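Local coordinates for negative regulator of ofd1 (Schizosaccharomyces pombe, PDB 3QTM), which is required for correct translation termination and directly inhibits ofd1, probably keeping it from accelerating degradation of the hypoxic transcription factor Sre1N, at residues L78-L83 against E98-A103; A72-L77 against E106-G111; S41-F46 against Q88-E93. All coordinates share one frame; numbering follows the deposited sequence.

Contact 1 (L78-L83 against E98-A103); sequences LAVSEL and ESYIDA
Tyr100 lays its ring against Val80 where helix 67-82 and helix 97-110 run antiparallel. Their short segments cross at -161° with axes 7.7 Å apart. Followed outward, the tyrosine first meets Ser81, its CB lying 3.8 Å from Ser81 CB. From CG onward the whole ring spreads beneath Val80 CG1, which stands 3.4 Å from the ring centroid, only 7° off the normal, a textbook CH-pi contact. The methyl sits almost evenly over the six ring carbons, Tyr100 CD2 being the nearest to Val80 CG1 at 3.5 Å. Beyond CZ, the OH at the tip packs on Leu91 CD1. The valine supplies its methyl because CG1 stands anti to the backbone N (chi1 171°). A beta-branched residue suits this place, since its other methyl can still face helix 38-58. Serine is small enough to let the backbones come close, and Ser81 OG rests 3.5 Å from Ile101 CG1. That hydroxyl turns back toward Leu78 O in its own helix, though at a modelled separation too short to be trusted in detail. Farther along, Leu78 CD1 meets Ile101 CG1 more loosely, at 4.2 Å. Cutting Tyr100 back to an alanine removes the ring, and Val80 CG1 would probably lose its aromatic partner, with a gap opened between the helices. Dispersion and close fit, rather than polar bonding, therefore hold this part of the helix pair together.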
loop_
_atom_site.group_PDB
_atom_site.type_symbol
_atom_site.label_atom_id
_atom_site.label_comp_id
_atom_site.label_asym_id
_atom_site.label_seq_id
_atom_site.Cartn_x
_atom_site.Cartn_y
_atom_site.Cartn_z
ATOM N N LEU A 78 -6.495 -15.089 0.202
ATOM C CA LEU A 78 -6.643 -13.734 -0.286
ATOM C C LEU A 78 -6.213 -13.673 -1.740
ATOM O O LEU A 78 -6.779 -12.919 -2.540
ATOM C CB LEU A 78 -5.794 -12.763 0.539
ATOM C CG LEU A 78 -6.153 -11.289 0.327
ATOM C CD1 LEU A 78 -7.636 -11.112 0.592
ATOM C CD2 LEU A 78 -5.301 -10.360 1.215
ATOM N N ALA A 79 -5.203 -14.469 -2.079
ATOM C CA ALA A 79 -4.608 -14.402 -3.397
ATOM C C ALA A 79 -5.588 -14.969 -4.409
ATOM O O ALA A 79 -5.600 -14.543 -5.565
ATOM C CB ALA A 79 -3.262 -15.152 -3.445
ATOM N N VAL A 80 -6.409 -15.921 -3.972
ATOM C CA VAL A 80 -7.432 -16.487 -4.846
ATOM C C VAL A 80 -8.391 -15.360 -5.199
ATOM O O VAL A 80 -8.769 -15.206 -6.362
ATOM C CB VAL A 80 -8.201 -17.673 -4.203
ATOM C CG1 VAL A 80 -9.413 -18.081 -5.067
ATOM C CG2 VAL A 80 -7.272 -18.868 -4.003
ATOM N N SER A 81 -8.743 -14.544 -4.200
ATOM C CA SER A 81 -9.602 -13.389 -4.451
ATOM C C SER A 81 -8.954 -12.390 -5.420
ATOM O O SER A 81 -9.620 -11.872 -6.294
ATOM C CB SER A 81 -10.042 -12.698 -3.144
ATOM O OG SER A 81 -8.987 -11.962 -2.543
ATOM N N GLU A 82 -7.657 -12.141 -5.270
ATOM C CA GLU A 82 -6.955 -11.188 -6.131
ATOM C C GLU A 82 -6.949 -11.657 -7.589
ATOM O O GLU A 82 -7.054 -10.866 -8.514
ATOM C CB GLU A 82 -5.514 -11.016 -5.657
ATOM C CG GLU A 82 -4.674 -10.080 -6.536
ATOM C CD GLU A 82 -3.232 -9.954 -6.048
ATOM O OE1 GLU A 82 -2.853 -10.699 -5.122
ATOM O OE2 GLU A 82 -2.474 -9.118 -6.581
ATOM N N LEU A 83 -6.829 -12.961 -7.779
ATOM C CA LEU A 83 -6.693 -13.524 -9.103
ATOM C C LEU A 83 -7.958 -14.248 -9.494
ATOM O O LEU A 83 -7.928 -15.148 -10.343
ATOM C CB LEU A 83 -5.527 -14.507 -9.087
ATOM C CG LEU A 83 -4.241 -13.880 -8.557
ATOM C CD1 LEU A 83 -3.096 -14.890 -8.471
ATOM C CD2 LEU A 83 -3.866 -12.693 -9.438
ATOM N N GLU A 98 -15.451 -12.180 -3.142
ATOM C CA GLU A 98 -15.711 -11.712 -1.785
ATOM C C GLU A 98 -15.681 -12.844 -0.757
ATOM O O GLU A 98 -15.228 -12.670 0.370
ATOM C CB GLU A 98 -17.035 -10.953 -1.681
ATOM C CG GLU A 98 -17.217 -10.306 -0.296
ATOM C CD GLU A 98 -18.447 -9.402 -0.216
ATOM O OE1 GLU A 98 -19.324 -9.503 -1.101
ATOM O OE2 GLU A 98 -18.541 -8.600 0.737
ATOM N N SER A 99 -16.160 -14.012 -1.140
ATOM C CA SER A 99 -16.149 -15.126 -0.204
ATOM C C SER A 99 -14.713 -15.565 0.136
ATOM O O SER A 99 -14.434 -15.980 1.258
ATOM C CB SER A 99 -16.978 -16.286 -0.736
ATOM O OG SER A 99 -17.287 -17.181 0.319
ATOM N N TYR A 100 -13.806 -15.427 -0.824
ATOM C CA TYR A 100 -12.397 -15.716 -0.571
ATOM C C TYR A 100 -11.725 -14.665 0.341
ATOM O O TYR A 100 -10.849 -14.995 1.135
ATOM C CB TYR A 100 -11.635 -15.930 -1.888
ATOM C CG TYR A 100 -11.723 -17.380 -2.335
ATOM C CD1 TYR A 100 -12.723 -17.806 -3.209
ATOM C CD2 TYR A 100 -10.841 -18.337 -1.829
ATOM C CE1 TYR A 100 -12.825 -19.137 -3.586
ATOM C CE2 TYR A 100 -10.938 -19.672 -2.194
ATOM C CZ TYR A 100 -11.926 -20.066 -3.072
ATOM O OH TYR A 100 -12.016 -21.387 -3.433
ATOM N N ILE A 101 -12.144 -13.404 0.230
ATOM C CA ILE A 101 -11.687 -12.373 1.160
ATOM C C ILE A 101 -12.203 -12.709 2.560
ATOM O O ILE A 101 -11.437 -12.677 3.514
ATOM C CB ILE A 101 -12.179 -10.963 0.750
ATOM C CG1 ILE A 101 -11.618 -10.564 -0.618
ATOM C CG2 ILE A 101 -11.858 -9.916 1.836
ATOM C CD1 ILE A 101 -12.228 -9.256 -1.168
ATOM N N ASP A 102 -13.497 -13.032 2.679
ATOM C CA ASP A 102 -14.074 -13.449 3.964
ATOM C C ASP A 102 -13.320 -14.634 4.572
ATOM O O ASP A 102 -13.037 -14.656 5.774
ATOM C CB ASP A 102 -15.545 -13.840 3.822
ATOM C CG ASP A 102 -16.438 -12.669 3.404
ATOM O OD1 ASP A 102 -16.027 -11.499 3.580
ATOM O OD2 ASP A 102 -17.564 -12.928 2.910
ATOM N N ALA A 103 -13.030 -15.638 3.748
ATOM C CA ALA A 103 -12.286 -16.806 4.234
ATOM C C ALA A 103 -10.880 -16.419 4.712
ATOM O O ALA A 103 -10.433 -16.872 5.767
ATOM C CB ALA A 103 -12.222 -17.881 3.170
#

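Contact 2 (A72-L77 against E106-G111); sequences AYSSAL and ERAQLG
The guanidinium of Arg107 lies between two side chains: Tyr73 CD1 sits 3.5 Å above one face, displaced toward the rim, and Leu110 CD1, from Arg107's own helical turn, covers the opposite face at 3.6 Å, over the centre. The tyrosine ring and the guanidinium are nearly parallel, 8° apart, and offset, with Arg107 NE 3.5 Å from Tyr73 CD1. The setting is an antiparallel helix pair of a tetratricopeptide-type helical fold, in which helix 67-82 packs alongside helix 97-110, the axes of their short segments here 8.2 Å apart. Arginine suits this position because its long chain offers an apolar stem to the interface and a flat charged end that can spread beside an aromatic ring. The stem is bent at chi2 and chi3, which folds it back along Tyr73 instead of letting it extend straight outward. Arg107 CG thereby comes 3.7 Å from Tyr73 CB and packs on the backbone N of Ser74, while Arg107 CB receives Leu77 CD1 at 3.7 Å. The polar end is not left to the ring alone: Arg107 NH1 is hydrogen-bonded to His70 ND1, which, with the two covered faces, probably limits its rotation. Tyr73 OH, for its part, makes a weak hydrogen bond to Asp53 of helix 38-58. Elsewhere in the interface the residues are small, as close backbones require. Ser74 and Ala108 meet there, and the serine hydroxyl is hydrogen-bonded to the carbonyl O of Ala104 on helix 97-110, a polar link between the two helices. With chi1 at 175°, Ser74 OG swings beside its carbonyl carbon and comes 3.4 Å from Ala108 CB.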
loop_
_atom_site.group_PDB
_atom_site.type_symbol
_atom_site.label_atom_id
_atom_site.label_comp_id
_atom_site.label_asym_id
_atom_site.label_seq_id
_atom_site.Cartn_x
_atom_site.Cartn_y
_atom_site.Cartn_z
ATOM N N ALA A 72 -0.025 -17.905 6.433
ATOM C CA ALA A 72 0.229 -18.380 5.075
ATOM C C ALA A 72 -1.066 -18.838 4.413
ATOM O O ALA A 72 -1.303 -18.585 3.239
ATOM C CB ALA A 72 1.234 -19.515 5.078
ATOM N N TYR A 73 -1.889 -19.548 5.176
ATOM C CA TYR A 73 -3.140 -20.067 4.671
ATOM C C TYR A 73 -4.074 -18.882 4.314
ATOM O O TYR A 73 -4.697 -18.852 3.248
ATOM C CB TYR A 73 -3.757 -20.956 5.747
ATOM C CG TYR A 73 -4.860 -21.862 5.288
ATOM C CD1 TYR A 73 -5.292 -22.907 6.092
ATOM C CD2 TYR A 73 -5.466 -21.687 4.041
ATOM C CE1 TYR A 73 -6.321 -23.747 5.681
ATOM C CE2 TYR A 73 -6.496 -22.526 3.615
ATOM C CZ TYR A 73 -6.924 -23.555 4.450
ATOM O OH TYR A 73 -7.946 -24.398 4.053
ATOM N N SER A 74 -4.157 -17.901 5.205
ATOM C CA SER A 74 -4.949 -16.705 4.941
ATOM C C SER A 74 -4.466 -16.001 3.677
ATOM O O SER A 74 -5.274 -15.595 2.859
ATOM C CB SER A 74 -4.877 -15.739 6.120
ATOM O OG SER A 74 -5.551 -14.537 5.816
ATOM N N SER A 75 -3.145 -15.874 3.520
ATOM C CA SER A 75 -2.569 -15.221 2.341
ATOM C C SER A 75 -2.912 -15.923 1.032
ATOM O O SER A 75 -3.163 -15.271 0.023
ATOM C CB SER A 75 -1.051 -15.107 2.460
ATOM O OG SER A 75 -0.715 -14.209 3.497
ATOM N N ALA A 76 -2.909 -17.253 1.046
ATOM C CA ALA A 76 -3.287 -18.002 -0.143
ATOM C C ALA A 76 -4.756 -17.731 -0.500
ATOM O O ALA A 76 -5.084 -17.491 -1.660
ATOM C CB ALA A 76 -3.037 -19.496 0.064
ATOM N N LEU A 77 -5.632 -17.766 0.501
ATOM C CA LEU A 77 -7.047 -17.459 0.292
ATOM C C LEU A 77 -7.237 -16.058 -0.312
ATOM O O LEU A 77 -8.023 -15.862 -1.244
ATOM C CB LEU A 77 -7.851 -17.622 1.600
ATOM C CG LEU A 77 -7.978 -19.067 2.107
ATOM C CD1 LEU A 77 -8.363 -19.123 3.589
ATOM C CD2 LEU A 77 -8.985 -19.874 1.260
ATOM N N GLU A 106 -11.337 -14.913 8.115
ATOM C CA GLU A 106 -11.671 -15.899 9.140
ATOM C C GLU A 106 -10.472 -16.812 9.453
ATOM O O GLU A 106 -10.189 -17.117 10.629
ATOM C CB GLU A 106 -12.871 -16.733 8.702
ATOM C CG GLU A 106 -14.120 -15.919 8.396
ATOM C CD GLU A 106 -14.888 -15.557 9.653
ATOM O OE1 GLU A 106 -14.566 -16.110 10.725
ATOM O OE2 GLU A 106 -15.804 -14.718 9.573
ATOM N N ARG A 107 -9.764 -17.231 8.403
ATOM C CA ARG A 107 -8.575 -18.070 8.577
ATOM C C ARG A 107 -7.536 -17.340 9.426
ATOM O O ARG A 107 -6.965 -17.909 10.345
ATOM C CB ARG A 107 -7.985 -18.479 7.227
ATOM C CG ARG A 107 -6.601 -19.155 7.313
ATOM C CD ARG A 107 -6.533 -20.240 8.389
ATOM N NE ARG A 107 -7.556 -21.264 8.195
ATOM C CZ ARG A 107 -7.764 -22.300 9.007
ATOM N NH1 ARG A 107 -7.005 -22.487 10.079
ATOM N NH2 ARG A 107 -8.726 -23.164 8.737
ATOM N N ALA A 108 -7.303 -16.070 9.121
ATOM C CA ALA A 108 -6.324 -15.294 9.865
ATOM C C ALA A 108 -6.784 -15.051 11.318
ATOM O O ALA A 108 -5.976 -15.100 12.248
ATOM C CB ALA A 108 -6.009 -13.971 9.139
ATOM N N GLN A 109 -8.076 -14.806 11.516
ATOM C CA GLN A 109 -8.581 -14.615 12.872
ATOM C C GLN A 109 -8.421 -15.885 13.719
ATOM O O GLN A 109 -8.168 -15.812 14.923
ATOM C CB GLN A 109 -10.032 -14.109 12.862
ATOM C CG GLN A 109 -10.153 -12.664 12.398
ATOM C CD GLN A 109 -11.599 -12.223 12.173
ATOM O OE1 GLN A 109 -12.519 -13.043 12.112
ATOM N NE2 GLN A 109 -11.799 -10.920 12.030
ATOM N N LEU A 110 -8.548 -17.048 13.088
ATOM C CA LEU A 110 -8.291 -18.305 13.779
ATOM C C LEU A 110 -6.873 -18.367 14.341
ATOM O O LEU A 110 -6.630 -19.045 15.342
ATOM C CB LEU A 110 -8.534 -19.491 12.852
ATOM C CG LEU A 110 -10.000 -19.831 12.605
ATOM C CD1 LEU A 110 -10.129 -20.863 11.481
ATOM C CD2 LEU A 110 -10.626 -20.332 13.902
ATOM N N GLY A 111 -5.946 -17.649 13.705
ATOM C CA GLY A 111 -4.570 -17.618 14.154
ATOM C C GLY A 111 -4.312 -16.787 15.397
ATOM O O GLY A 111 -3.248 -16.905 15.999
#

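Contact 3 (S41-F46 against Q88-E93); sequences SVSLVF and QKRLKE
Val42 and Arg90, the closest pair of residues by backbone, keep their CA atoms 9.5 Å apart, so long side chains must bridge the gap between helix 38-58 and the loop after helix 84-87. The loop begins with a 3-10 turn, 88-90, at the surface of this helical protein of the tetratricopeptide class. Arginine has the reach required. Its chain leaves the backbone in an unusual near-eclipsed setting (chi1 -11°), then bends at chi2 and chi3 to bring the guanidinium onto the helix. Val42 CG1 covers one face of that group, 3.4 Å from Arg90 NH1. Ser43 meets it near its plane: Arg90 NH2 donates to Ser43 OG at 2.8 Å, with an N-H...O angle of 150°. The serine hydroxyl is bonded in turn to the carbonyl O of Asp39, one turn back, while Arg90 NH1 forms a salt bridge with the Asp39 carboxylate. One helix turn thus grips both terminal nitrogens, and the aspartate probably offsets the arginine's charge. Phe46 gives the apolar part, its broad ring touching two loop side chains. Its CE2 lies 3.7 Å from Arg90 CG, on the aliphatic part of the chain. The ring's far end meets Leu91, which approaches from the opposite direction and sets CD2 3.7 Å from Phe46 CZ.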
loop_
_atom_site.group_PDB
_atom_site.type_symbol
_atom_site.label_atom_id
_atom_site.label_comp_id
_atom_site.label_asym_id
_atom_site.label_seq_id
_atom_site.Cartn_x
_atom_site.Cartn_y
_atom_site.Cartn_z
ATOM N N SER A 41 0.717 -18.825 -11.092
ATOM C CA SER A 41 0.494 -18.279 -9.755
ATOM C C SER A 41 -0.726 -18.939 -9.131
ATOM O O SER A 41 -0.695 -19.355 -7.970
ATOM C CB SER A 41 0.335 -16.748 -9.797
ATOM O OG SER A 41 0.320 -16.186 -8.479
ATOM N N VAL A 42 -1.784 -19.071 -9.926
ATOM C CA VAL A 42 -3.033 -19.640 -9.459
ATOM C C VAL A 42 -2.833 -21.093 -9.024
ATOM O O VAL A 42 -3.325 -21.502 -7.979
ATOM C CB VAL A 42 -4.135 -19.540 -10.530
ATOM C CG1 VAL A 42 -5.283 -20.495 -10.215
ATOM C CG2 VAL A 42 -4.632 -18.098 -10.657
ATOM N N SER A 43 -2.109 -21.864 -9.826
ATOM C CA SER A 43 -1.742 -23.239 -9.449
ATOM C C SER A 43 -1.021 -23.281 -8.110
ATOM O O SER A 43 -1.340 -24.095 -7.243
ATOM C CB SER A 43 -0.843 -23.878 -10.513
ATOM O OG SER A 43 -1.524 -24.000 -11.751
ATOM N N LEU A 44 -0.041 -22.403 -7.934
ATOM C CA LEU A 44 0.715 -22.384 -6.680
ATOM C C LEU A 44 -0.141 -21.999 -5.468
ATOM O O LEU A 44 0.058 -22.519 -4.369
ATOM C CB LEU A 44 1.933 -21.466 -6.794
ATOM C CG LEU A 44 2.973 -21.982 -7.804
ATOM C CD1 LEU A 44 4.032 -20.938 -8.171
ATOM C CD2 LEU A 44 3.634 -23.236 -7.265
ATOM N N VAL A 45 -1.085 -21.079 -5.670
ATOM C CA VAL A 45 -1.955 -20.623 -4.596
ATOM C C VAL A 45 -2.890 -21.738 -4.143
ATOM O O VAL A 45 -3.003 -22.016 -2.954
ATOM C CB VAL A 45 -2.774 -19.378 -5.042
ATOM C CG1 VAL A 45 -3.983 -19.191 -4.166
ATOM C CG2 VAL A 45 -1.888 -18.154 -5.022
ATOM N N PHE A 46 -3.558 -22.384 -5.094
ATOM C CA PHE A 46 -4.412 -23.515 -4.769
ATOM C C PHE A 46 -3.595 -24.659 -4.139
ATOM O O PHE A 46 -4.094 -25.381 -3.282
ATOM C CB PHE A 46 -5.135 -24.015 -6.022
ATOM C CG PHE A 46 -6.404 -23.262 -6.341
ATOM C CD1 PHE A 46 -7.345 -23.019 -5.356
ATOM C CD2 PHE A 46 -6.665 -22.833 -7.634
ATOM C CE1 PHE A 46 -8.526 -22.337 -5.641
ATOM C CE2 PHE A 46 -7.847 -22.153 -7.941
ATOM C CZ PHE A 46 -8.777 -21.899 -6.944
ATOM N N GLN A 88 -11.388 -18.563 -10.754
ATOM C CA GLN A 88 -12.767 -19.025 -10.729
ATOM C C GLN A 88 -13.010 -20.142 -11.747
ATOM O O GLN A 88 -13.907 -20.969 -11.565
ATOM C CB GLN A 88 -13.747 -17.861 -10.960
ATOM C CG GLN A 88 -13.712 -17.278 -12.369
ATOM C CD GLN A 88 -14.643 -16.092 -12.525
ATOM O OE1 GLN A 88 -15.745 -16.085 -11.981
ATOM N NE2 GLN A 88 -14.202 -15.081 -13.261
ATOM N N LYS A 89 -12.209 -20.170 -12.811
ATOM C CA LYS A 89 -12.358 -21.211 -13.832
ATOM C C LYS A 89 -12.156 -22.618 -13.270
ATOM O O LYS A 89 -12.611 -23.590 -13.868
ATOM C CB LYS A 89 -11.405 -20.974 -15.013
ATOM C CG LYS A 89 -11.560 -19.598 -15.654
ATOM C CD LYS A 89 -10.846 -19.487 -17.000
ATOM C CE LYS A 89 -9.359 -19.778 -16.874
ATOM N NZ LYS A 89 -8.618 -19.572 -18.159
ATOM N N ARG A 90 -11.487 -22.732 -12.124
ATOM C CA ARG A 90 -11.185 -24.051 -11.567
ATOM C C ARG A 90 -12.168 -24.400 -10.449
ATOM O O ARG A 90 -12.025 -25.413 -9.769
ATOM C CB ARG A 90 -9.747 -24.102 -11.033
ATOM C CG ARG A 90 -8.881 -22.918 -11.428
ATOM C CD ARG A 90 -7.830 -23.239 -12.492
ATOM N NE ARG A 90 -6.611 -23.786 -11.907
ATOM C CZ ARG A 90 -5.365 -23.369 -12.152
ATOM N NH1 ARG A 90 -5.120 -22.387 -12.997
ATOM N NH2 ARG A 90 -4.342 -23.970 -11.555
ATOM N N LEU A 91 -13.168 -23.552 -10.256
ATOM C CA LEU A 91 -14.085 -23.709 -9.131
ATOM C C LEU A 91 -15.538 -23.836 -9.598
ATOM O O LEU A 91 -15.865 -23.438 -10.717
ATOM C CB LEU A 91 -13.937 -22.507 -8.184
ATOM C CG LEU A 91 -12.532 -22.265 -7.619
ATOM C CD1 LEU A 91 -12.441 -20.932 -6.871
ATOM C CD2 LEU A 91 -12.126 -23.422 -6.714
ATOM N N LYS A 92 -16.404 -24.379 -8.739
ATOM C CA LYS A 92 -17.845 -24.365 -8.992
ATOM C C LYS A 92 -18.316 -22.915 -9.068
ATOM O O LYS A 92 -17.681 -22.030 -8.505
ATOM C CB LYS A 92 -18.610 -25.100 -7.890
ATOM C CG LYS A 92 -18.244 -26.569 -7.733
ATOM C CD LYS A 92 -19.090 -27.242 -6.649
ATOM C CE LYS A 92 -18.784 -28.730 -6.543
ATOM N NZ LYS A 92 -19.823 -29.473 -5.770
ATOM N N GLU A 93 -19.425 -22.674 -9.758
ATOM C CA GLU A 93 -19.855 -21.303 -10.037
ATOM C C GLU A 93 -20.399 -20.598 -8.793
ATOM O O GLU A 93 -20.519 -19.378 -8.768
ATOM C CB GLU A 93 -20.883 -21.266 -11.178
ATOM C CG GLU A 93 -22.349 -21.370 -10.731
ATOM C CD GLU A 93 -22.996 -20.009 -10.451
ATOM O OE1 GLU A 93 -23.976 -19.962 -9.668
ATOM O OE2 GLU A 93 -22.524 -18.991 -11.012
#

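Contacts 1 and 2 join the same two helices, 67-82 and 97-110, at successive levels of one antiparallel interface, their centres 11 Å apart; both are buried. Contact 3 lies at the surface and ties helix 38-58, which precedes helix 67-82 in the chain, to a loop. Chemistry follows place. Contact 1 is almost wholly apolar, contact 2 works a partly exposed arginine into the packing, and contact 3 adds a hydrogen bond across its segments, its arginine also pairing with Asp39 outside them. Contacts 1 and 3 meet where Val80 packs on Val45, while Leu77 of contact 2 lies against Tyr100, so the three contacts adjoin one another.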